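Side-chain contacts in beta-agarase D (Zobellia galactanivorans, PDB 4ASM), which hydrolyses the beta-1,4-galactosidic linkages of agarose in a random, anomer-retaining manner, through a secreted catalytic domain of glycoside hydrolase family 16: residues R243-N247 / D248-T252; T127-K130 / Y131-V135. One frame throughout, in Å; residues are numbered along the deposited sequence.

Contact 1 (R243-N247 / D248-T252); sequences RILDN and DAVQT
Arg243 swings its guanidinium over Val250, whose CG1 lies against one face of that group, 3.3 Å from NH1 and set toward its rim. With CG anti to the backbone N (chi1 -173°), the extended arginine chain first runs alongside Thr252, then passes Val250. Thr252 CG2 sits near the guanidinium plane, at its edge, although its closeness to NH1 makes the detail doubtful. Next on this face, Leu245 CD1 meets Val250 CG1 at 4.2 Å. The reverse face pairs Ile244 with Gln251: the two side chains run side by side, and Ile244 CD1 rests 3.5 Å from Gln251 CD. This is a tight antiparallel beta hairpin within the beta-sandwich (jelly-roll) fold of family 16. Ile244 and Gln251 form a hydrogen-bonded pair, Ile244 N to Gln251 O at 2.8 Å and Gln251 N to Ile244 O at 2.9 Å. At the end, a classic gamma-turn centred on Asn247 carries Asp248 N to Asp246 O (2.8 Å); Ala249 N reaches the same oxygen from the same face of its plane, at a longer 3.3 Å. A water donates to both Asn247 OD1 and Asp248 OD1, joining the turn's two side chains. Further out, Asp203 forms a salt bridge with Arg243 NH1, while Arg232 and Lys295 hold the two carboxylate oxygens of Asp246. A leucine in place of Arg243 would probably leave Asp203 without this cationic partner and take the flat group off Val250 CG1. Helix 291-297 packs against Ala249 and Gln251.

Contact 2 (T127-K130 / Y131-V135); sequences TRVK and YPVFV
Tyr131 and Lys130 send their side chains the same way, side by side, and the lysine's CE comes within 3.9 Å of the ring carbon CE2 of Tyr131 at an oblique approach. The all-extended lysine chain follows the ring, with CG also near Tyr131 CD2 (4.0 Å). Tyr131 holds its CG between the backbone N and the carbonyl carbon (chi1 71°), a setting that puts the ring beside this lysine chain. The ring also meets that of Trp227, the planes about 60° apart. Pro132 follows through a cis peptide bond. It is at this cis-proline bend that the loop after strand 112-125 turns into strand 133-140 of the family 16 beta-sandwich; Lys360 donates to the carbonyl O of Pro132. Beyond the bend Val133 points back toward the preceding loop. Its CB and CG1 both lie 3.4 Å from Lys130 O, a packing contact and not a hydrogen bond, while CG1 is 4.1 Å from Val129 CB, and CG2 reaches the same carbon. Both branches thus reach Val129 only at its CB, at van der Waals distance. Strand pairing begins here: the backbone of Val133 bonds to that of Trp227, and two residues on, Val135 bonds to Val225 and packs its side chain on Ile356.

Contact 2 comes first along the chain and is complete well before contact 1 opens. Their centres are 19 Å apart and their nearest atoms about 10 Å, so the two do not touch, yet successive antiparallel strands join them: strand 133-140, entered through the bend of contact 2, pairs with 220-229, that with 232-237, and that with 240-246, the first arm of the hairpin of contact 1. One therefore marks an entry into this strand succession, the other a reversal within it. Both belong to the same catalytic domain, with Val129 about 11 Å and Leu245 about 12 Å, side chain to side chain, from Glu160, the probable nucleophile.

Contact 1 (R243-N247 / D248-T252)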
# COMPACT_ATOMS: atom_id res chain seq x y z
N ARG A 243 -7.24 10.31 -6.90
CA ARG A 243 -5.89 10.75 -7.23
C ARG A 243 -5.40 10.15 -8.54
O ARG A 243 -5.73 9.01 -8.86
CB ARG A 243 -4.90 10.35 -6.11
CG ARG A 243 -3.50 10.94 -6.32
CD ARG A 243 -2.78 11.00 -5.01
NE ARG A 243 -1.32 11.00 -5.11
CZ ARG A 243 -0.54 12.04 -4.83
NH1 ARG A 243 -1.05 13.22 -4.49
NH2 ARG A 243 0.78 11.90 -4.87
N ILE A 244 -4.64 10.92 -9.30
CA ILE A 244 -3.95 10.42 -10.48
C ILE A 244 -2.49 10.86 -10.40
O ILE A 244 -2.22 12.04 -10.09
CB ILE A 244 -4.53 10.96 -11.81
CG1 ILE A 244 -6.04 10.73 -11.89
CG2 ILE A 244 -3.85 10.28 -13.02
CD1 ILE A 244 -6.67 11.32 -13.13
N LEU A 245 -1.57 9.93 -10.65
CA LEU A 245 -0.16 10.26 -10.92
C LEU A 245 0.05 9.97 -12.38
O LEU A 245 -0.25 8.87 -12.87
CB LEU A 245 0.81 9.40 -10.09
CG LEU A 245 1.41 10.13 -8.90
CD1 LEU A 245 0.31 10.33 -7.89
CD2 LEU A 245 2.57 9.39 -8.29
N ASP A 246 0.53 10.96 -13.12
CA ASP A 246 0.72 10.76 -14.55
C ASP A 246 2.04 11.37 -14.96
O ASP A 246 2.13 12.57 -15.31
CB ASP A 246 -0.46 11.36 -15.33
CG ASP A 246 -0.43 10.99 -16.81
OD1 ASP A 246 0.69 10.82 -17.36
OD2 ASP A 246 -1.52 10.86 -17.42
N ASN A 247 3.07 10.51 -14.93
CA ASN A 247 4.44 10.84 -15.37
C ASN A 247 5.14 11.88 -14.47
O ASN A 247 6.05 11.53 -13.70
CB ASN A 247 4.46 11.24 -16.86
CG ASN A 247 5.86 11.36 -17.41
OD1 ASN A 247 6.20 12.35 -18.07
ND2 ASN A 247 6.69 10.37 -17.14
N ASP A 248 4.74 13.15 -14.59
CA ASP A 248 5.41 14.25 -13.89
C ASP A 248 4.42 15.22 -13.25
O ASP A 248 4.79 16.32 -12.85
CB ASP A 248 6.40 15.00 -14.81
CG ASP A 248 5.77 15.49 -16.09
OD1 ASP A 248 4.55 15.34 -16.28
OD2 ASP A 248 6.53 16.02 -16.94
N ALA A 249 3.16 14.78 -13.15
CA ALA A 249 2.07 15.60 -12.64
C ALA A 249 1.12 14.78 -11.80
O ALA A 249 1.04 13.55 -11.93
CB ALA A 249 1.31 16.23 -13.81
N VAL A 250 0.36 15.48 -10.96
CA VAL A 250 -0.52 14.85 -10.00
C VAL A 250 -1.85 15.60 -10.02
O VAL A 250 -1.89 16.82 -10.21
CB VAL A 250 0.09 14.97 -8.58
CG1 VAL A 250 -0.78 14.34 -7.56
CG2 VAL A 250 1.48 14.32 -8.54
N GLN A 251 -2.94 14.86 -9.82
CA GLN A 251 -4.21 15.51 -9.47
C GLN A 251 -4.79 14.75 -8.30
O GLN A 251 -4.70 13.51 -8.26
CB GLN A 251 -5.18 15.59 -10.66
CG GLN A 251 -5.95 14.35 -11.01
CD GLN A 251 -6.97 14.65 -12.10
OE1 GLN A 251 -8.19 14.50 -11.92
NE2 GLN A 251 -6.48 15.08 -13.23
N THR A 252 -5.31 15.47 -7.32
CA THR A 252 -5.90 14.79 -6.16
C THR A 252 -7.12 15.53 -5.64
O THR A 252 -7.23 16.76 -5.76
CB THR A 252 -4.85 14.23 -5.12
OG1 THR A 252 -5.27 14.31 -3.74
CG2 THR A 252 -3.46 14.70 -5.39
O HOH W 1 4.12 14.42 -18.73

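Contact 2 (T127-K130 / Y131-V135)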
# COMPACT_ATOMS: atom_id res chain seq x y z
N THR A 127 -0.70 -15.10 -8.39
CA THR A 127 -0.87 -14.57 -9.73
C THR A 127 -0.39 -13.13 -9.75
O THR A 127 -0.96 -12.29 -9.04
CB THR A 127 -2.34 -14.65 -10.19
OG1 THR A 127 -2.80 -16.00 -10.07
CG2 THR A 127 -2.48 -14.17 -11.65
N ARG A 128 0.63 -12.86 -10.57
CA ARG A 128 1.20 -11.52 -10.67
C ARG A 128 0.36 -10.61 -11.54
O ARG A 128 -0.47 -11.06 -12.33
CB ARG A 128 2.65 -11.60 -11.18
CG ARG A 128 3.56 -12.25 -10.15
CD ARG A 128 4.99 -12.36 -10.63
NE ARG A 128 5.84 -12.96 -9.60
CZ ARG A 128 6.87 -13.77 -9.87
NH1 ARG A 128 7.17 -14.03 -11.14
NH2 ARG A 128 7.61 -14.27 -8.90
N VAL A 129 0.56 -9.31 -11.38
CA VAL A 129 -0.17 -8.32 -12.16
C VAL A 129 0.79 -7.37 -12.89
O VAL A 129 1.92 -7.13 -12.43
CB VAL A 129 -1.16 -7.52 -11.28
CG1 VAL A 129 -2.13 -8.46 -10.55
CG2 VAL A 129 -0.45 -6.62 -10.27
N LYS A 130 0.32 -6.83 -14.01
CA LYS A 130 1.10 -5.84 -14.76
C LYS A 130 0.13 -4.95 -15.52
O LYS A 130 -0.96 -5.39 -15.92
CB LYS A 130 2.07 -6.54 -15.75
CG LYS A 130 3.18 -5.59 -16.26
CD LYS A 130 4.17 -6.31 -17.18
CE LYS A 130 5.28 -5.38 -17.62
NZ LYS A 130 6.34 -6.16 -18.33
N TYR A 131 0.51 -3.68 -15.73
CA TYR A 131 -0.34 -2.78 -16.50
C TYR A 131 -0.67 -3.43 -17.86
O TYR A 131 0.15 -4.17 -18.42
CB TYR A 131 0.34 -1.41 -16.69
CG TYR A 131 1.51 -1.47 -17.64
CD1 TYR A 131 1.32 -1.30 -19.02
CD2 TYR A 131 2.80 -1.70 -17.16
CE1 TYR A 131 2.39 -1.40 -19.89
CE2 TYR A 131 3.89 -1.78 -18.04
CZ TYR A 131 3.66 -1.63 -19.40
OH TYR A 131 4.72 -1.70 -20.29
N PRO A 132 -1.87 -3.17 -18.37
CA PRO A 132 -2.95 -2.44 -17.72
C PRO A 132 -3.73 -3.37 -16.80
O PRO A 132 -4.12 -4.48 -17.19
CB PRO A 132 -3.81 -1.96 -18.90
CG PRO A 132 -3.57 -3.02 -19.98
CD PRO A 132 -2.23 -3.62 -19.73
N VAL A 133 -3.95 -2.92 -15.57
CA VAL A 133 -4.63 -3.76 -14.58
C VAL A 133 -5.24 -2.87 -13.50
O VAL A 133 -4.62 -1.87 -13.09
CB VAL A 133 -3.66 -4.82 -13.96
CG1 VAL A 133 -2.56 -4.16 -13.15
CG2 VAL A 133 -4.43 -5.86 -13.15
N PHE A 134 -6.42 -3.25 -13.05
CA PHE A 134 -7.10 -2.60 -11.93
C PHE A 134 -7.26 -3.58 -10.77
O PHE A 134 -7.76 -4.70 -10.95
CB PHE A 134 -8.47 -2.07 -12.39
CG PHE A 134 -9.32 -1.51 -11.29
CD1 PHE A 134 -8.96 -0.33 -10.65
CD2 PHE A 134 -10.49 -2.16 -10.90
CE1 PHE A 134 -9.75 0.18 -9.62
CE2 PHE A 134 -11.29 -1.67 -9.87
CZ PHE A 134 -10.91 -0.49 -9.23
N VAL A 135 -6.81 -3.17 -9.58
CA VAL A 135 -6.87 -4.02 -8.39
C VAL A 135 -7.64 -3.25 -7.33
O VAL A 135 -7.27 -2.12 -7.02
CB VAL A 135 -5.44 -4.37 -7.85
CG1 VAL A 135 -5.52 -5.35 -6.67
CG2 VAL A 135 -4.57 -4.96 -8.97